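Long-range contact in DNA primase (Helicobacter pylori, PDB 4EHS), which synthesises the short RNA primers used by DNA polymerase in replication and stimulates the DnaB helicase, the C-terminal domain being the part that binds DnaB: residues L30-K35 with N88-K93. Numbering follows the deposited sequence.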
ATOM      1  N   LEU A  30     -16.341 -13.195   7.182  1.00 14.85           N
ATOM      2  CA  LEU A  30     -15.159 -12.781   6.478  1.00 15.39           C
ATOM      3  C   LEU A  30     -14.777 -13.834   5.439  1.00 15.59           C
ATOM      4  O   LEU A  30     -14.358 -13.490   4.334  1.00 15.74           O
ATOM      5  CB  LEU A  30     -13.998 -12.515   7.452  1.00 15.89           C
ATOM      6  CG  LEU A  30     -12.714 -11.975   6.847  1.00 16.58           C
ATOM      7  CD1 LEU A  30     -12.992 -10.585   6.345  1.00 16.78           C
ATOM      8  CD2 LEU A  30     -11.606 -12.103   7.943  1.00 15.35           C
ATOM      9  N   GLU A  31     -15.027 -15.119   5.725  1.00 17.62           N
ATOM     10  CA  GLU A  31     -14.577 -16.163   4.830  1.00 16.25           C
ATOM     11  C   GLU A  31     -15.432 -16.039   3.557  1.00 14.26           C
ATOM     12  O   GLU A  31     -14.883 -16.097   2.432  1.00 14.35           O
ATOM     13  CB  GLU A  31     -14.671 -17.575   5.483  1.00 18.56           C
ATOM     14  CG  GLU A  31     -14.522 -18.658   4.435  1.00 24.69           C
ATOM     15  CD  GLU A  31     -14.208 -20.035   5.017  1.00 32.56           C
ATOM     16  OE1 GLU A  31     -13.993 -20.153   6.231  1.00 33.54           O
ATOM     17  OE2 GLU A  31     -14.142 -20.989   4.240  1.00 40.77           O
ATOM     18  N   PHE A  32     -16.733 -15.772   3.719  1.00 13.59           N
ATOM     19  CA  PHE A  32     -17.600 -15.579   2.568  1.00 13.67           C
ATOM     20  C   PHE A  32     -17.139 -14.341   1.762  1.00 13.16           C
ATOM     21  O   PHE A  32     -17.080 -14.334   0.548  1.00 12.78           O
ATOM     22  CB  PHE A  32     -19.064 -15.360   2.996  1.00 16.19           C
ATOM     23  CG  PHE A  32     -20.041 -15.247   1.786  1.00 18.39           C
ATOM     24  CD1 PHE A  32     -20.572 -16.391   1.174  1.00 21.71           C
ATOM     25  CD2 PHE A  32     -20.360 -13.993   1.274  1.00 22.43           C
ATOM     26  CE1 PHE A  32     -21.445 -16.238   0.082  1.00 21.91           C
ATOM     27  CE2 PHE A  32     -21.234 -13.831   0.184  1.00 22.23           C
ATOM     28  CZ  PHE A  32     -21.748 -14.975  -0.407  1.00 24.53           C
ATOM     29  N   LEU A  33     -16.861 -13.273   2.456  1.00 12.70           N
ATOM     30  CA  LEU A  33     -16.420 -12.057   1.746  1.00 13.03           C
ATOM     31  C   LEU A  33     -15.092 -12.276   1.004  1.00 11.22           C
ATOM     32  O   LEU A  33     -14.942 -11.770  -0.129  1.00 11.29           O
ATOM     33  CB  LEU A  33     -16.200 -10.911   2.748  1.00 12.08           C
ATOM     34  CG  LEU A  33     -15.826  -9.561   2.178  1.00 14.76           C
ATOM     35  CD1 LEU A  33     -16.893  -9.093   1.168  1.00 13.21           C
ATOM     36  CD2 LEU A  33     -15.712  -8.532   3.325  1.00 15.03           C
ATOM     37  N   GLU A  34     -14.143 -12.992   1.587  1.00 10.61           N
ATOM     38  CA  GLU A  34     -12.863 -13.247   0.878  1.00 11.13           C
ATOM     39  C   GLU A  34     -13.099 -14.087  -0.387  1.00 12.83           C
ATOM     40  O   GLU A  34     -12.513 -13.841  -1.474  1.00 11.92           O
ATOM     41  CB  GLU A  34     -11.903 -13.995   1.799  1.00 12.06           C
ATOM     42  CG  GLU A  34     -11.419 -13.069   2.942  1.00 13.13           C
ATOM     43  CD  GLU A  34     -10.293 -13.664   3.752  1.00 16.23           C
ATOM     44  OE1 GLU A  34      -9.743 -14.702   3.345  1.00 17.63           O
ATOM     45  OE2 GLU A  34      -9.955 -12.996   4.789  1.00 14.52           O
ATOM     46  N   LYS A  35     -13.984 -15.077  -0.236  1.00 10.96           N
ATOM     47  CA  LYS A  35     -14.350 -15.905  -1.415  1.00 11.87           C
ATOM     48  C   LYS A  35     -14.957 -15.085  -2.519  1.00 11.34           C
ATOM     49  O   LYS A  35     -14.658 -15.313  -3.723  1.00 11.92           O
ATOM     50  CB  LYS A  35     -15.360 -17.033  -0.995  1.00 13.90           C
ATOM     51  CG  LYS A  35     -14.622 -18.159  -0.299  1.00 15.91           C
ATOM     52  CD  LYS A  35     -15.612 -19.361  -0.129  1.00 20.69           C
ATOM     53  CE  LYS A  35     -16.379 -19.238   1.128  1.00 26.49           C
ATOM     54  NZ  LYS A  35     -17.034 -20.565   1.533  1.00 32.37           N
ATOM     55  N   ASN A  88     -22.452 -20.870  -4.935  1.00 24.33           N
ATOM     56  CA  ASN A  88     -23.054 -19.948  -3.943  1.00 23.80           C
ATOM     57  C   ASN A  88     -22.358 -18.589  -3.751  1.00 24.04           C
ATOM     58  O   ASN A  88     -22.411 -17.957  -2.687  1.00 20.78           O
ATOM     59  CB  ASN A  88     -23.213 -20.709  -2.620  1.00 27.46           C
ATOM     60  CG  ASN A  88     -23.840 -22.077  -2.847  1.00 30.36           C
ATOM     61  OD1 ASN A  88     -23.253 -23.127  -2.557  1.00 37.71           O
ATOM     62  ND2 ASN A  88     -24.986 -22.065  -3.481  1.00 27.41           N
ATOM     63  N   LEU A  89     -21.811 -18.058  -4.838  1.00 20.01           N
ATOM     64  CA  LEU A  89     -21.148 -16.771  -4.764  1.00 18.79           C
ATOM     65  C   LEU A  89     -21.725 -15.871  -5.829  1.00 21.99           C
ATOM     66  O   LEU A  89     -21.250 -15.855  -6.961  1.00 24.65           O
ATOM     67  CB  LEU A  89     -19.646 -16.976  -4.958  1.00 18.01           C
ATOM     68  CG  LEU A  89     -18.950 -17.853  -3.930  1.00 19.22           C
ATOM     69  CD1 LEU A  89     -17.533 -18.181  -4.389  1.00 20.72           C
ATOM     70  CD2 LEU A  89     -18.918 -17.093  -2.588  1.00 18.96           C
ATOM     71  N   PRO A  90     -22.738 -15.114  -5.474  1.00 21.23           N
ATOM     72  CA  PRO A  90     -23.440 -14.386  -6.503  1.00 24.65           C
ATOM     73  C   PRO A  90     -22.703 -13.088  -6.926  1.00 20.69           C
ATOM     74  O   PRO A  90     -22.590 -12.178  -6.173  1.00 25.48           O
ATOM     75  CB  PRO A  90     -24.787 -14.103  -5.839  1.00 26.77           C
ATOM     76  CG  PRO A  90     -24.416 -13.885  -4.396  1.00 27.73           C
ATOM     77  CD  PRO A  90     -23.336 -14.919  -4.131  1.00 24.28           C
ATOM     78  N   LEU A  91     -22.265 -13.025  -8.165  1.00 19.03           N
ATOM     79  CA  LEU A  91     -21.596 -11.814  -8.670  1.00 17.70           C
ATOM     80  C   LEU A  91     -22.638 -10.917  -9.347  1.00 18.50           C
ATOM     81  O   LEU A  91     -23.616 -11.410  -9.894  1.00 19.14           O
ATOM     82  CB  LEU A  91     -20.546 -12.207  -9.717  1.00 17.38           C
ATOM     83  CG  LEU A  91     -19.509 -13.221  -9.237  1.00 18.13           C
ATOM     84  CD1 LEU A  91     -18.504 -13.436 -10.370  1.00 19.03           C
ATOM     85  CD2 LEU A  91     -18.793 -12.820  -7.951  1.00 15.32           C
ATOM     86  N   LYS A  92     -22.412  -9.618  -9.366  1.00 18.63           N
ATOM     87  CA  LYS A  92     -23.332  -8.720 -10.063  1.00 22.41           C
ATOM     88  C   LYS A  92     -22.507  -7.712 -10.818  1.00 20.84           C
ATOM     89  O   LYS A  92     -21.424  -7.257 -10.348  1.00 18.66           O
ATOM     90  CB  LYS A  92     -24.182  -7.904  -9.075  1.00 27.69           C
ATOM     91  CG  LYS A  92     -24.662  -8.587  -7.804  1.00 39.40           C
ATOM     92  CD  LYS A  92     -25.140  -7.506  -6.840  1.00 46.70           C
ATOM     93  CE  LYS A  92     -24.742  -7.807  -5.397  1.00 52.09           C
ATOM     94  NZ  LYS A  92     -25.494  -6.957  -4.423  1.00 52.30           N
ATOM     95  N   LYS A  93     -23.075  -7.240 -11.940  1.00 19.75           N
ATOM     96  CA  LYS A  93     -22.514  -6.118 -12.671  1.00 21.04           C
ATOM     97  C   LYS A  93     -22.378  -4.937 -11.684  1.00 20.75           C
ATOM     98  O   LYS A  93     -23.302  -4.649 -10.912  1.00 21.35           O
ATOM     99  CB  LYS A  93     -23.479  -5.759 -13.805  1.00 25.45           C
ATOM    100  CG  LYS A  93     -23.123  -4.578 -14.689  1.00 31.93           C
ATOM    101  CD  LYS A  93     -24.344  -4.351 -15.613  1.00 34.29           C
ATOM    102  CE  LYS A  93     -23.930  -3.950 -17.020  1.00 41.67           C
ATOM    103  NZ  LYS A  93     -25.045  -3.361 -17.833  1.00 38.68           N
TER
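Phe32 reaches from the first turn of helix 30-43 to residues 88-93 of the loop and meets them with one edge of its ring. With CG anti to the backbone N (chi1 -176°), the ring extends off the flank of the helix, far enough for CE1 to come 3.4 Å from the backbone O of Asn88. That oxygen lies near the ring plane, where the slightly positive C-H rim can face it favourably. CD of Pro90 is also at the edge, 4.0 Å from Phe32 CZ, the two side chains set roughly perpendicular; the compact proline ring gives the aromatic a rigid apolar neighbour. Leu89 and Phe32 run antiparallel alongside one another, and Leu89 CD2 approaches Phe32 CE1 obliquely at 3.8 Å. Leu89 CD2 also lies 3.9 Å from CB of Lys35; a branched apolar end suits this buried position, one methyl serving both neighbours. Lysine suits the border: its aliphatic base packs on leucine, while the chain, bent at chi3 (-88°), carries Lys35 NZ back toward Glu31 on the same helix, a long salt bridge of 4.0 Å to Glu31 OE2. Leu89 and Lys35 both touch Leu83, so this surface contact joins the start of helix 30-43, helix 78-85 and the loop leading to helix 96-117.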